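Local coordinates for adhesion and penetration protein autotransporter (PDB 3SYJ) that probably acts as a serine protease and promotes adherence to and invasion of host cells, with a passenger domain that self-associates in bacterial aggregation, at residues I7-Y12 / Y175-A180; K167-A172 / K603-M608; L306-L311 / L334-T339; I356-G361 / Q377-A382. All coordinates share one frame; numbering follows the deposited sequence.

In the fold
Contacts 1 and 2 sit around the peptidase domain, contacts 3 and 4 in the early part of the beta helix, with centres of the two pairs about 40 to 49 Å apart. Contact 1 is buried and joins helix 9-17 to strand 179-182 and the loop before it, through a tyrosine hydroxyl pair and one weak backbone bond. Contact 2 is a surface meeting that ties the protease to a solenoid excursion. V171 serves both: its CG1 packs on W605 and its CG2 lies 3.6 Å from Y177 OH. Contact 3 is partly buried, largely backbone and short side chains. Contact 4, buried and rich in hydrogen bonds, touches it through a probable bond from A307 N to N357 O, 2.9 Å.

Contact 1 of 4, residues I7-Y12 / Y175-A180; sequences IDYQYY and YHYLTA
Y9 and Y177 meet in a buried contact inside the peptidase domain, which belongs to the chymotrypsin-like clan PA: the start of helix 9-17 packs on strand 179-182, an edge strand, within this chain, of a seven-stranded antiparallel sheet, and on the loop leading into it. The two tyrosines approach from opposite directions and join through their phenol oxygens, Y9 OH to Y177 OH at 3.0 Å, a hydrogen bond in which either can be the donor. Each hydroxyl lies at the other ring's edge, near its plane, so the rings meet edge to edge; the nearest ring carbons, Y9 CE2 and Y177 CE1, are 4.2 Å apart. A chi1 of 57° sets Y177 CG between the backbone N and the carbonyl carbon and carries the ring toward Y9. The CG2 methyl of T179 comes obliquely to the Y9 phenol, 3.5 Å from Y9 OH, while the hydroxyl of T179 bonds to Q159. W161 meets the Y9 ring edge-to-face, and H600, from the beta-solenoid region, meets the Y177 ring nearly parallel. The solenoid side also reaches the helix start, where E609 accepts a hydrogen bond from Y9 N.

One turn along the helix, backbone meets backbone. A180 N gives a weak, bent hydrogen bond to Y12 O, 3.3 Å long with 139° at the hydrogen. In return A180 O sits at the edge of the Y12 ring, 3.5 Å from Y12 CD1, and takes a CA-H...O contact from Y12 CA at 3.6 Å.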
loop_
_atom_site.group_PDB
_atom_site.type_symbol
_atom_site.label_atom_id
_atom_site.label_comp_id
_atom_site.label_asym_id
_atom_site.label_seq_id
_atom_site.Cartn_x
_atom_site.Cartn_y
_atom_site.Cartn_z
ATOM N N ILE A 7 -54.103 -19.114 21.926
ATOM C CA ILE A 7 -52.703 -19.141 21.506
ATOM C C ILE A 7 -52.612 -19.780 20.117
ATOM O O ILE A 7 -53.318 -20.756 19.839
ATOM C CB ILE A 7 -51.850 -19.932 22.515
ATOM C CG1 ILE A 7 -51.700 -19.142 23.815
ATOM C CG2 ILE A 7 -50.477 -20.273 21.940
ATOM C CD1 ILE A 7 -51.195 -19.973 24.966
ATOM N N ASP A 8 -51.772 -19.214 19.245
ATOM C CA ASP A 8 -51.587 -19.744 17.891
ATOM C C ASP A 8 -51.415 -21.248 17.924
ATOM O O ASP A 8 -50.610 -21.769 18.695
ATOM C CB ASP A 8 -50.351 -19.146 17.226
ATOM C CG ASP A 8 -50.552 -17.714 16.803
ATOM O OD1 ASP A 8 -51.715 -17.285 16.662
ATOM O OD2 ASP A 8 -49.543 -17.015 16.606
ATOM N N TYR A 9 -52.172 -21.942 17.084
ATOM C CA TYR A 9 -52.077 -23.392 16.988
ATOM C C TYR A 9 -50.662 -23.781 16.590
ATOM O O TYR A 9 -50.183 -24.847 16.964
ATOM C CB TYR A 9 -53.068 -23.920 15.952
ATOM C CG TYR A 9 -53.477 -25.365 16.142
ATOM C CD1 TYR A 9 -53.866 -25.848 17.386
ATOM C CD2 TYR A 9 -53.512 -26.236 15.067
ATOM C CE1 TYR A 9 -54.263 -27.176 17.551
ATOM C CE2 TYR A 9 -53.904 -27.557 15.221
ATOM C CZ TYR A 9 -54.276 -28.020 16.456
ATOM O OH TYR A 9 -54.656 -29.333 16.582
ATOM N N GLN A 10 -49.989 -22.906 15.843
ATOM C CA GLN A 10 -48.641 -23.200 15.363
ATOM C C GLN A 10 -47.681 -23.598 16.484
ATOM O O GLN A 10 -46.827 -24.466 16.286
ATOM C CB GLN A 10 -48.066 -22.037 14.559
ATOM C CG GLN A 10 -46.881 -22.444 13.690
ATOM C CD GLN A 10 -47.269 -23.422 12.578
ATOM O OE1 GLN A 10 -48.300 -23.259 11.925
ATOM N NE2 GLN A 10 -46.433 -24.436 12.356
ATOM N N TYR A 11 -47.818 -22.979 17.656
ATOM C CA TYR A 11 -46.950 -23.318 18.786
ATOM C C TYR A 11 -47.003 -24.808 19.085
ATOM O O TYR A 11 -45.986 -25.468 19.227
ATOM C CB TYR A 11 -47.358 -22.555 20.046
ATOM C CG TYR A 11 -46.858 -21.135 20.115
ATOM C CD1 TYR A 11 -45.532 -20.859 20.443
ATOM C CD2 TYR A 11 -47.716 -20.067 19.885
ATOM C CE1 TYR A 11 -45.078 -19.547 20.519
ATOM C CE2 TYR A 11 -47.277 -18.763 19.960
ATOM C CZ TYR A 11 -45.964 -18.506 20.276
ATOM O OH TYR A 11 -45.545 -17.202 20.347
ATOM N N TYR A 12 -48.208 -25.334 19.177
ATOM C CA TYR A 12 -48.391 -26.723 19.530
ATOM C C TYR A 12 -47.920 -27.661 18.427
ATOM O O TYR A 12 -47.510 -28.789 18.687
ATOM C CB TYR A 12 -49.864 -26.966 19.816
ATOM C CG TYR A 12 -50.435 -26.119 20.929
ATOM C CD1 TYR A 12 -50.312 -26.508 22.262
ATOM C CD2 TYR A 12 -51.112 -24.941 20.651
ATOM C CE1 TYR A 12 -50.850 -25.741 23.287
ATOM C CE2 TYR A 12 -51.655 -24.169 21.664
ATOM C CZ TYR A 12 -51.521 -24.571 22.980
ATOM O OH TYR A 12 -52.063 -23.796 23.983
ATOM N N TYR A 175 -55.249 -39.565 14.810
ATOM C CA TYR A 175 -54.217 -40.147 13.956
ATOM C C TYR A 175 -54.001 -39.401 12.646
ATOM O O TYR A 175 -53.618 -40.004 11.659
ATOM C CB TYR A 175 -54.512 -41.622 13.669
ATOM C CG TYR A 175 -54.904 -42.412 14.897
ATOM C CD1 TYR A 175 -54.142 -42.359 16.053
ATOM C CD2 TYR A 175 -56.036 -43.213 14.900
ATOM C CE1 TYR A 175 -54.497 -43.075 17.177
ATOM C CE2 TYR A 175 -56.401 -43.935 16.030
ATOM C CZ TYR A 175 -55.626 -43.859 17.158
ATOM O OH TYR A 175 -55.973 -44.575 18.280
ATOM N N HIS A 176 -54.229 -38.093 12.642
ATOM C CA HIS A 176 -53.970 -37.281 11.457
ATOM C C HIS A 176 -52.618 -36.594 11.578
ATOM O O HIS A 176 -51.859 -36.541 10.622
ATOM C CB HIS A 176 -55.050 -36.216 11.268
ATOM C CG HIS A 176 -56.341 -36.740 10.720
ATOM N ND1 HIS A 176 -57.025 -36.114 9.698
ATOM C CD2 HIS A 176 -57.083 -37.822 11.060
ATOM C CE1 HIS A 176 -58.129 -36.789 9.430
ATOM N NE2 HIS A 176 -58.186 -37.831 10.242
ATOM N N TYR A 177 -52.334 -36.045 12.757
ATOM C CA TYR A 177 -51.061 -35.382 13.011
ATOM C C TYR A 177 -50.768 -35.260 14.512
ATOM O O TYR A 177 -51.615 -35.570 15.360
ATOM C CB TYR A 177 -51.017 -34.004 12.337
ATOM C CG TYR A 177 -52.150 -33.090 12.771
ATOM C CD1 TYR A 177 -52.067 -32.365 13.953
ATOM C CD2 TYR A 177 -53.301 -32.976 12.009
ATOM C CE1 TYR A 177 -53.104 -31.544 14.364
ATOM C CE2 TYR A 177 -54.335 -32.166 12.402
ATOM C CZ TYR A 177 -54.233 -31.452 13.580
ATOM O OH TYR A 177 -55.278 -30.648 13.964
ATOM N N LEU A 178 -49.556 -34.815 14.829
ATOM C CA LEU A 178 -49.115 -34.707 16.212
ATOM C C LEU A 178 -49.348 -33.310 16.767
ATOM O O LEU A 178 -49.175 -32.321 16.061
ATOM C CB LEU A 178 -47.625 -35.035 16.312
ATOM C CG LEU A 178 -47.208 -36.456 15.928
ATOM C CD1 LEU A 178 -45.719 -36.495 15.691
ATOM C CD2 LEU A 178 -47.621 -37.464 16.999
ATOM N N THR A 179 -49.744 -33.235 18.032
ATOM C CA THR A 179 -49.717 -31.977 18.770
ATOM C C THR A 179 -49.047 -32.252 20.096
ATOM O O THR A 179 -49.041 -33.391 20.561
ATOM C CB THR A 179 -51.119 -31.400 19.040
ATOM O OG1 THR A 179 -51.919 -32.367 19.734
ATOM C CG2 THR A 179 -51.797 -31.016 17.741
ATOM N N ALA A 180 -48.489 -31.216 20.713
ATOM C CA ALA A 180 -47.713 -31.405 21.928
ATOM C C ALA A 180 -47.562 -30.103 22.706
ATOM O O ALA A 180 -47.919 -29.038 22.223
ATOM C CB ALA A 180 -46.345 -31.984 21.588
#

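Contact 2 of 4, residues K167-A172 / K603-M608; sequences KGDQVA and KRWSEM
W605 lays its indole against strand 168-172, joining a short helix in the beta-solenoid region to an edge strand, within this chain, of a three-stranded sheet in the peptidase domain. Strand and helix run at 115° to each other, their axes 9.2 Å apart, and no hydrogen bond crosses between the segments.

Face contacts dominate. One face of the indole takes V171 CA, whose C-H points into the six-membered ring from 3.9 Å off its centroid and 22° off the normal, a CH-pi contact. Q170 O hangs over the rim of that same face, 3.0 Å from W605 CH2. On the opposite face lies R604 CD, so the ring is held between the strand and its own neighbour. Strand 168-172 has a classic beta bulge here, with V171 and A172 both facing Q159.

Apolar packing comes from the CG1 branch of V171, 3.8 Å from W605 CG, and from D169 CB near the pyrrole side. A second tryptophan, W161, meets W605 with its ring plane at about 90°. W605 NE1 is buried here and has no hydrogen-bonding partner in the model.

At the margin a carboxylate meets a methionine. D169 OD2, which accepts a hydrogen bond from W161 NE1, also borders M608. The methionine chain, extended beyond CG, brings its methyl to the carboxylate: M608 CE stands 3.4 Å from D169 OD2.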
loop_
_atom_site.group_PDB
_atom_site.type_symbol
_atom_site.label_atom_id
_atom_site.label_comp_id
_atom_site.label_asym_id
_atom_site.label_seq_id
_atom_site.Cartn_x
_atom_site.Cartn_y
_atom_site.Cartn_z
ATOM N N LYS A 167 -65.158 -23.747 25.367
ATOM C CA LYS A 167 -65.910 -24.511 24.395
ATOM C C LYS A 167 -64.969 -25.085 23.336
ATOM O O LYS A 167 -64.094 -24.390 22.813
ATOM C CB LYS A 167 -67.012 -23.658 23.776
ATOM C CG LYS A 167 -68.090 -23.249 24.788
ATOM C CD LYS A 167 -69.241 -22.512 24.120
ATOM C CE LYS A 167 -70.294 -22.087 25.136
ATOM N NZ LYS A 167 -70.747 -23.234 25.974
ATOM N N GLY A 168 -65.145 -26.365 23.037
ATOM C CA GLY A 168 -64.239 -27.058 22.145
ATOM C C GLY A 168 -64.707 -27.135 20.707
ATOM O O GLY A 168 -65.878 -27.404 20.433
ATOM N N ASP A 169 -63.781 -26.876 19.789
ATOM C CA ASP A 169 -63.975 -27.204 18.387
ATOM C C ASP A 169 -63.075 -28.384 18.072
ATOM O O ASP A 169 -61.877 -28.332 18.341
ATOM C CB ASP A 169 -63.570 -26.042 17.484
ATOM C CG ASP A 169 -64.494 -24.848 17.606
ATOM O OD1 ASP A 169 -65.657 -25.021 18.035
ATOM O OD2 ASP A 169 -64.043 -23.733 17.262
ATOM N N GLN A 170 -63.641 -29.448 17.515
ATOM C CA GLN A 170 -62.818 -30.564 17.060
ATOM C C GLN A 170 -62.320 -30.295 15.653
ATOM O O GLN A 170 -63.092 -30.321 14.700
ATOM C CB GLN A 170 -63.581 -31.881 17.086
ATOM C CG GLN A 170 -62.652 -33.057 16.889
ATOM C CD GLN A 170 -63.369 -34.372 16.708
ATOM O OE1 GLN A 170 -63.041 -35.144 15.804
ATOM N NE2 GLN A 170 -64.343 -34.644 17.569
ATOM N N VAL A 171 -61.027 -30.033 15.523
ATOM C CA VAL A 171 -60.478 -29.579 14.254
ATOM C C VAL A 171 -59.936 -30.724 13.399
ATOM O O VAL A 171 -59.802 -30.584 12.186
ATOM C CB VAL A 171 -59.395 -28.524 14.481
ATOM C CG1 VAL A 171 -59.985 -27.332 15.240
ATOM C CG2 VAL A 171 -58.230 -29.128 15.252
ATOM N N ALA A 172 -59.641 -31.861 14.023
ATOM C CA ALA A 172 -59.186 -33.033 13.277
ATOM C C ALA A 172 -59.529 -34.355 13.973
ATOM O O ALA A 172 -59.600 -34.424 15.200
ATOM C CB ALA A 172 -57.689 -32.950 13.005
ATOM N N LYS A 603 -60.306 -26.180 5.203
ATOM C CA LYS A 603 -60.609 -24.797 4.845
ATOM C C LYS A 603 -61.139 -24.010 6.033
ATOM O O LYS A 603 -60.676 -22.908 6.323
ATOM C CB LYS A 603 -61.662 -24.776 3.738
ATOM C CG LYS A 603 -61.147 -24.454 2.351
ATOM C CD LYS A 603 -61.360 -22.983 2.038
ATOM C CE LYS A 603 -61.572 -22.763 0.548
ATOM N NZ LYS A 603 -62.370 -21.526 0.283
ATOM N N ARG A 604 -62.112 -24.595 6.718
ATOM C CA ARG A 604 -62.853 -23.907 7.763
ATOM C C ARG A 604 -61.992 -23.504 8.948
ATOM O O ARG A 604 -61.944 -22.335 9.333
ATOM C CB ARG A 604 -64.008 -24.777 8.254
ATOM C CG ARG A 604 -64.729 -24.197 9.451
ATOM C CD ARG A 604 -65.749 -25.173 9.984
ATOM N NE ARG A 604 -66.505 -24.609 11.094
ATOM C CZ ARG A 604 -67.438 -25.273 11.769
ATOM N NH1 ARG A 604 -67.722 -26.532 11.445
ATOM N NH2 ARG A 604 -68.083 -24.684 12.768
ATOM N N TRP A 605 -61.329 -24.481 9.545
ATOM C CA TRP A 605 -60.563 -24.200 10.750
ATOM C C TRP A 605 -59.253 -23.473 10.469
ATOM O O TRP A 605 -58.766 -22.728 11.318
ATOM C CB TRP A 605 -60.405 -25.457 11.604
ATOM C CG TRP A 605 -61.714 -25.795 12.262
ATOM C CD1 TRP A 605 -62.464 -24.977 13.088
ATOM C CD2 TRP A 605 -62.449 -27.006 12.134
ATOM N NE1 TRP A 605 -63.607 -25.623 13.486
ATOM C CE2 TRP A 605 -63.624 -26.869 12.914
ATOM C CE3 TRP A 605 -62.227 -28.201 11.448
ATOM C CZ2 TRP A 605 -64.566 -27.882 13.023
ATOM C CZ3 TRP A 605 -63.168 -29.208 11.554
ATOM C CH2 TRP A 605 -64.324 -29.042 12.334
ATOM N N SER A 606 -58.714 -23.643 9.262
ATOM C CA SER A 606 -57.601 -22.815 8.812
ATOM C C SER A 606 -58.005 -21.340 8.780
ATOM O O SER A 606 -57.256 -20.469 9.237
ATOM C CB SER A 606 -57.127 -23.251 7.425
ATOM O OG SER A 606 -56.544 -24.544 7.466
ATOM N N GLU A 607 -59.191 -21.063 8.239
ATOM C CA GLU A 607 -59.690 -19.690 8.157
ATOM C C GLU A 607 -59.923 -19.098 9.544
ATOM O O GLU A 607 -59.641 -17.927 9.785
ATOM C CB GLU A 607 -60.974 -19.633 7.338
ATOM C CG GLU A 607 -60.744 -19.580 5.843
ATOM C CD GLU A 607 -61.912 -20.152 5.061
ATOM O OE1 GLU A 607 -63.068 -19.972 5.504
ATOM O OE2 GLU A 607 -61.671 -20.783 4.006
ATOM N N MET A 608 -60.433 -19.921 10.450
ATOM C CA MET A 608 -60.657 -19.519 11.824
ATOM C C MET A 608 -59.334 -19.184 12.502
ATOM O O MET A 608 -59.207 -18.165 13.187
ATOM C CB MET A 608 -61.389 -20.632 12.574
ATOM C CG MET A 608 -61.783 -20.267 13.986
ATOM S SD MET A 608 -63.236 -21.139 14.606
ATOM C CE MET A 608 -63.095 -20.659 16.322
#

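Contact 3 of 4, residues L306-L311 / L334-T339; sequences LANMSL and LNNGET
The carboxamide of N336 reaches across to the backbone at L306 and the side-chain root of N308: its carbon CG is 3.4 Å from L306 O and 3.9 Å from N308 CB. With CG anti to the backbone N (chi1 -163°), the group is directed across the strand, and N336 CB follows it to within 3.3 Å of L306 O. The N308 carboxamide is engaged within its own segment. S310 N and S310 OG both donate to N308 OD1, at 2.9 and 2.7 Å, and both arrive from the same face of the amide, tilted out of its plane by 31° and 26°.

The first of these bonds closes an Asx turn, nested in the type I beta turn from N308 to L311. This belongs to the early part of the beta helix: strand 301-308 runs antiparallel to 289-294, and the short helix 332-335 follows after an excursion. The backbones come close at G337, whose CA lies 3.7 Å from that of L306. A bare backbone thus rests on the strand, with G337 CA 4.2 Å from A307 N. Here N336 O accepts from the T305 hydroxyl, while E338 carries carboxylate bonds to T269 and to T305 N. R120, from the peptidase sequence, bonds to both G337 O and N335 OD1. At the outer margin the CD1 branch of L311 comes up to the N336 amide.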
loop_
_atom_site.group_PDB
_atom_site.type_symbol
_atom_site.label_atom_id
_atom_site.label_comp_id
_atom_site.label_asym_id
_atom_site.label_seq_id
_atom_site.Cartn_x
_atom_site.Cartn_y
_atom_site.Cartn_z
ATOM N N LEU A 306 -33.259 -69.093 16.139
ATOM C CA LEU A 306 -33.244 -68.179 15.000
ATOM C C LEU A 306 -34.642 -68.004 14.427
ATOM O O LEU A 306 -35.624 -68.485 14.996
ATOM C CB LEU A 306 -32.312 -68.704 13.903
ATOM C CG LEU A 306 -30.878 -69.069 14.289
ATOM C CD1 LEU A 306 -30.252 -69.947 13.219
ATOM C CD2 LEU A 306 -30.039 -67.825 14.507
ATOM N N ALA A 307 -34.730 -67.321 13.292
ATOM C CA ALA A 307 -35.993 -67.208 12.591
ATOM C C ALA A 307 -36.493 -68.610 12.308
ATOM O O ALA A 307 -35.775 -69.421 11.729
ATOM C CB ALA A 307 -35.822 -66.447 11.301
ATOM N N ASN A 308 -37.722 -68.892 12.724
ATOM C CA ASN A 308 -38.328 -70.194 12.484
ATOM C C ASN A 308 -39.342 -70.165 11.328
ATOM O O ASN A 308 -40.453 -69.659 11.473
ATOM C CB ASN A 308 -38.963 -70.719 13.768
ATOM C CG ASN A 308 -39.493 -72.121 13.616
ATOM O OD1 ASN A 308 -39.626 -72.626 12.501
ATOM N ND2 ASN A 308 -39.801 -72.763 14.735
ATOM N N MET A 309 -38.952 -70.716 10.183
ATOM C CA MET A 309 -39.763 -70.642 8.970
ATOM C C MET A 309 -40.991 -71.536 9.007
ATOM O O MET A 309 -41.890 -71.397 8.178
ATOM C CB MET A 309 -38.922 -70.999 7.748
ATOM C CG MET A 309 -37.720 -70.106 7.573
ATOM S SD MET A 309 -38.224 -68.407 7.272
ATOM C CE MET A 309 -36.931 -67.551 8.158
ATOM N N SER A 310 -41.030 -72.465 9.953
ATOM C CA SER A 310 -42.184 -73.344 10.067
ATOM C C SER A 310 -43.317 -72.654 10.827
ATOM O O SER A 310 -44.436 -73.162 10.879
ATOM C CB SER A 310 -41.803 -74.667 10.732
ATOM O OG SER A 310 -41.597 -74.500 12.123
ATOM N N LEU A 311 -43.017 -71.494 11.408
ATOM C CA LEU A 311 -44.018 -70.697 12.120
ATOM C C LEU A 311 -44.599 -69.612 11.218
ATOM O O LEU A 311 -43.942 -69.161 10.274
ATOM C CB LEU A 311 -43.412 -70.054 13.371
ATOM C CG LEU A 311 -42.867 -71.010 14.425
ATOM C CD1 LEU A 311 -42.366 -70.250 15.645
ATOM C CD2 LEU A 311 -43.945 -72.002 14.804
ATOM N N LEU A 334 -40.399 -64.402 13.284
ATOM C CA LEU A 334 -39.281 -63.490 13.467
ATOM C C LEU A 334 -38.887 -63.389 14.936
ATOM O O LEU A 334 -37.704 -63.326 15.261
ATOM C CB LEU A 334 -39.608 -62.107 12.902
ATOM C CG LEU A 334 -39.881 -62.048 11.396
ATOM C CD1 LEU A 334 -40.272 -60.644 10.969
ATOM C CD2 LEU A 334 -38.683 -62.513 10.601
ATOM N N ASN A 335 -39.878 -63.384 15.824
ATOM C CA ASN A 335 -39.600 -63.222 17.246
ATOM C C ASN A 335 -38.845 -64.400 17.823
ATOM O O ASN A 335 -38.317 -64.318 18.938
ATOM C CB ASN A 335 -40.877 -63.009 18.060
ATOM C CG ASN A 335 -40.591 -62.842 19.544
ATOM O OD1 ASN A 335 -39.928 -61.887 19.961
ATOM N ND2 ASN A 335 -41.071 -63.783 20.348
ATOM N N ASN A 336 -38.809 -65.501 17.078
ATOM C CA ASN A 336 -38.128 -66.703 17.553
ATOM C C ASN A 336 -36.625 -66.492 17.716
ATOM O O ASN A 336 -35.993 -67.102 18.579
ATOM C CB ASN A 336 -38.400 -67.902 16.635
ATOM C CG ASN A 336 -38.070 -69.227 17.299
ATOM O OD1 ASN A 336 -37.131 -69.920 16.898
ATOM N ND2 ASN A 336 -38.826 -69.574 18.341
ATOM N N GLY A 337 -36.063 -65.614 16.890
ATOM C CA GLY A 337 -34.642 -65.317 16.935
ATOM C C GLY A 337 -34.216 -64.594 18.199
ATOM O O GLY A 337 -34.859 -63.639 18.628
ATOM N N GLU A 338 -33.128 -65.057 18.805
ATOM C CA GLU A 338 -32.560 -64.378 19.961
ATOM C C GLU A 338 -31.401 -63.465 19.551
ATOM O O GLU A 338 -30.768 -63.662 18.514
ATOM C CB GLU A 338 -32.089 -65.390 21.008
ATOM C CG GLU A 338 -31.020 -66.363 20.515
ATOM C CD GLU A 338 -30.507 -67.278 21.615
ATOM O OE1 GLU A 338 -29.897 -66.768 22.575
ATOM O OE2 GLU A 338 -30.709 -68.508 21.521
ATOM N N THR A 339 -31.138 -62.455 20.366
ATOM C CA THR A 339 -30.027 -61.548 20.122
ATOM C C THR A 339 -28.756 -62.116 20.757
ATOM O O THR A 339 -28.805 -62.720 21.824
ATOM C CB THR A 339 -30.355 -60.143 20.656
ATOM O OG1 THR A 339 -31.353 -59.555 19.815
ATOM C CG2 THR A 339 -29.119 -59.249 20.675
#

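Contact 4 of 4, residues I356-G361 / Q377-A382; sequences INQGAG and QTWQGA
A382 N and G361 O make an almost straight hydrogen bond, 2.8 Å long with 176° at the hydrogen, although the donor stands above the carbonyl plane. Q358 N is held equally closely by Q380 O, and I356 N by T378 O at 3.0 Å. The last two, with the weak Q380 N to I356 O bond, pair strands 356-357 and 379-380 in parallel, as in successive coils of the beta helix; the A382 bond continues the pairing into the loops. A water links I356 O to T378 OG1.

Among side chains, W379 NE1 donates to Q358 OE1 at 2.8 Å. The oxygen lies in the ring plane, and the nitrogen in the amide's carbonyl plane, while the two planes stand 68° apart; Q358 NE2 is taken by E338 O. N357 and Q380 run side by side on the other face, their amides 24° apart but not bonded; Q380 NE2 turns to D402. N357 OD1 instead accepts from G359 N, an Asx turn.

Packing completes the contact: I356 CG2 meets W379 CD1 at 3.9 Å, G381 N overlies the indole rim, and A382 CB rests 3.2 Å from A360 O. The buried indole N-H is thus satisfied in plane by the adjoining coil, which would restrain rotation of the W379 ring.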
loop_
_atom_site.group_PDB
_atom_site.type_symbol
_atom_site.label_atom_id
_atom_site.label_comp_id
_atom_site.label_asym_id
_atom_site.label_seq_id
_atom_site.Cartn_x
_atom_site.Cartn_y
_atom_site.Cartn_z
ATOM N N ILE A 356 -27.362 -67.446 7.834
ATOM C CA ILE A 356 -28.025 -67.189 9.102
ATOM C C ILE A 356 -29.136 -66.158 8.960
ATOM O O ILE A 356 -28.914 -65.039 8.488
ATOM C CB ILE A 356 -27.034 -66.716 10.173
ATOM C CG1 ILE A 356 -26.051 -67.838 10.509
ATOM C CG2 ILE A 356 -27.786 -66.256 11.423
ATOM C CD1 ILE A 356 -26.678 -68.983 11.275
ATOM N N ASN A 357 -30.333 -66.532 9.364
ATOM C CA ASN A 357 -31.456 -65.647 9.533
ATOM C C ASN A 357 -31.896 -65.641 10.982
ATOM O O ASN A 357 -32.571 -66.511 11.452
ATOM C CB ASN A 357 -32.605 -66.034 8.612
ATOM C CG ASN A 357 -33.741 -65.045 8.622
ATOM O OD1 ASN A 357 -33.784 -64.120 9.382
ATOM N ND2 ASN A 357 -34.641 -65.243 7.739
ATOM N N GLN A 358 -31.443 -64.615 11.661
ATOM C CA GLN A 358 -31.690 -64.389 13.049
ATOM C C GLN A 358 -33.110 -63.872 13.369
ATOM O O GLN A 358 -33.503 -63.796 14.488
ATOM C CB GLN A 358 -30.615 -63.443 13.547
ATOM C CG GLN A 358 -29.879 -63.897 14.762
ATOM C CD GLN A 358 -28.746 -62.998 15.169
ATOM O OE1 GLN A 358 -28.096 -62.410 14.361
ATOM N NE2 GLN A 358 -28.522 -62.917 16.413
ATOM N N GLY A 359 -33.861 -63.536 12.350
ATOM C CA GLY A 359 -35.147 -62.942 12.535
ATOM C C GLY A 359 -35.071 -61.615 13.233
ATOM O O GLY A 359 -34.479 -60.709 12.725
ATOM N N ALA A 360 -35.656 -61.523 14.416
ATOM C CA ALA A 360 -35.624 -60.261 15.161
ATOM C C ALA A 360 -34.427 -60.177 16.107
ATOM O O ALA A 360 -34.209 -59.155 16.772
ATOM C CB ALA A 360 -36.919 -60.060 15.933
ATOM N N GLY A 361 -33.660 -61.261 16.177
ATOM C CA GLY A 361 -32.435 -61.260 16.952
ATOM C C GLY A 361 -31.391 -60.414 16.244
ATOM O O GLY A 361 -31.321 -60.406 15.011
ATOM N N GLN A 377 -21.743 -67.594 2.635
ATOM C CA GLN A 377 -22.792 -67.528 3.643
ATOM C C GLN A 377 -23.218 -66.082 3.884
ATOM O O GLN A 377 -22.382 -65.173 3.887
ATOM C CB GLN A 377 -22.323 -68.177 4.944
ATOM C CG GLN A 377 -22.262 -69.701 4.898
ATOM C CD GLN A 377 -21.016 -70.216 4.199
ATOM O OE1 GLN A 377 -20.017 -69.512 4.093
ATOM N NE2 GLN A 377 -21.074 -71.451 3.719
ATOM N N THR A 378 -24.518 -65.872 4.075
ATOM C CA THR A 378 -25.066 -64.532 4.323
ATOM C C THR A 378 -25.598 -64.359 5.750
ATOM O O THR A 378 -25.805 -65.339 6.468
ATOM C CB THR A 378 -26.202 -64.198 3.336
ATOM O OG1 THR A 378 -27.269 -65.139 3.498
ATOM C CG2 THR A 378 -25.696 -64.247 1.898
ATOM N N TRP A 379 -25.808 -63.110 6.163
ATOM C CA TRP A 379 -26.457 -62.840 7.449
ATOM C C TRP A 379 -27.649 -61.906 7.302
ATOM O O TRP A 379 -27.680 -61.052 6.418
ATOM C CB TRP A 379 -25.485 -62.249 8.476
ATOM C CG TRP A 379 -26.164 -61.851 9.779
ATOM C CD1 TRP A 379 -26.441 -62.673 10.832
ATOM C CD2 TRP A 379 -26.638 -60.544 10.157
ATOM N NE1 TRP A 379 -27.061 -61.969 11.838
ATOM C CE2 TRP A 379 -27.189 -60.660 11.454
ATOM C CE3 TRP A 379 -26.656 -59.293 9.526
ATOM C CZ2 TRP A 379 -27.756 -59.570 12.133
ATOM C CZ3 TRP A 379 -27.215 -58.207 10.204
ATOM C CH2 TRP A 379 -27.760 -58.357 11.494
ATOM N N GLN A 380 -28.612 -62.069 8.204
ATOM C CA GLN A 380 -29.841 -61.289 8.213
ATOM C C GLN A 380 -30.408 -61.287 9.628
ATOM O O GLN A 380 -30.613 -62.350 10.220
ATOM C CB GLN A 380 -30.852 -61.922 7.261
ATOM C CG GLN A 380 -32.083 -61.079 7.002
ATOM C CD GLN A 380 -33.045 -61.739 6.038
ATOM O OE1 GLN A 380 -32.982 -62.944 5.806
ATOM N NE2 GLN A 380 -33.952 -60.947 5.477
ATOM N N GLY A 381 -30.660 -60.103 10.175
ATOM C CA GLY A 381 -31.158 -59.991 11.533
ATOM C C GLY A 381 -31.540 -58.569 11.897
ATOM O O GLY A 381 -31.630 -57.692 11.027
ATOM N N ALA A 382 -31.758 -58.327 13.185
ATOM C CA ALA A 382 -32.262 -57.033 13.628
ATOM C C ALA A 382 -31.305 -55.906 13.258
ATOM O O ALA A 382 -31.736 -54.814 12.865
ATOM C CB ALA A 382 -32.515 -57.043 15.110
HETATM O O HOH W 1 -29.062 -65.076 5.417
#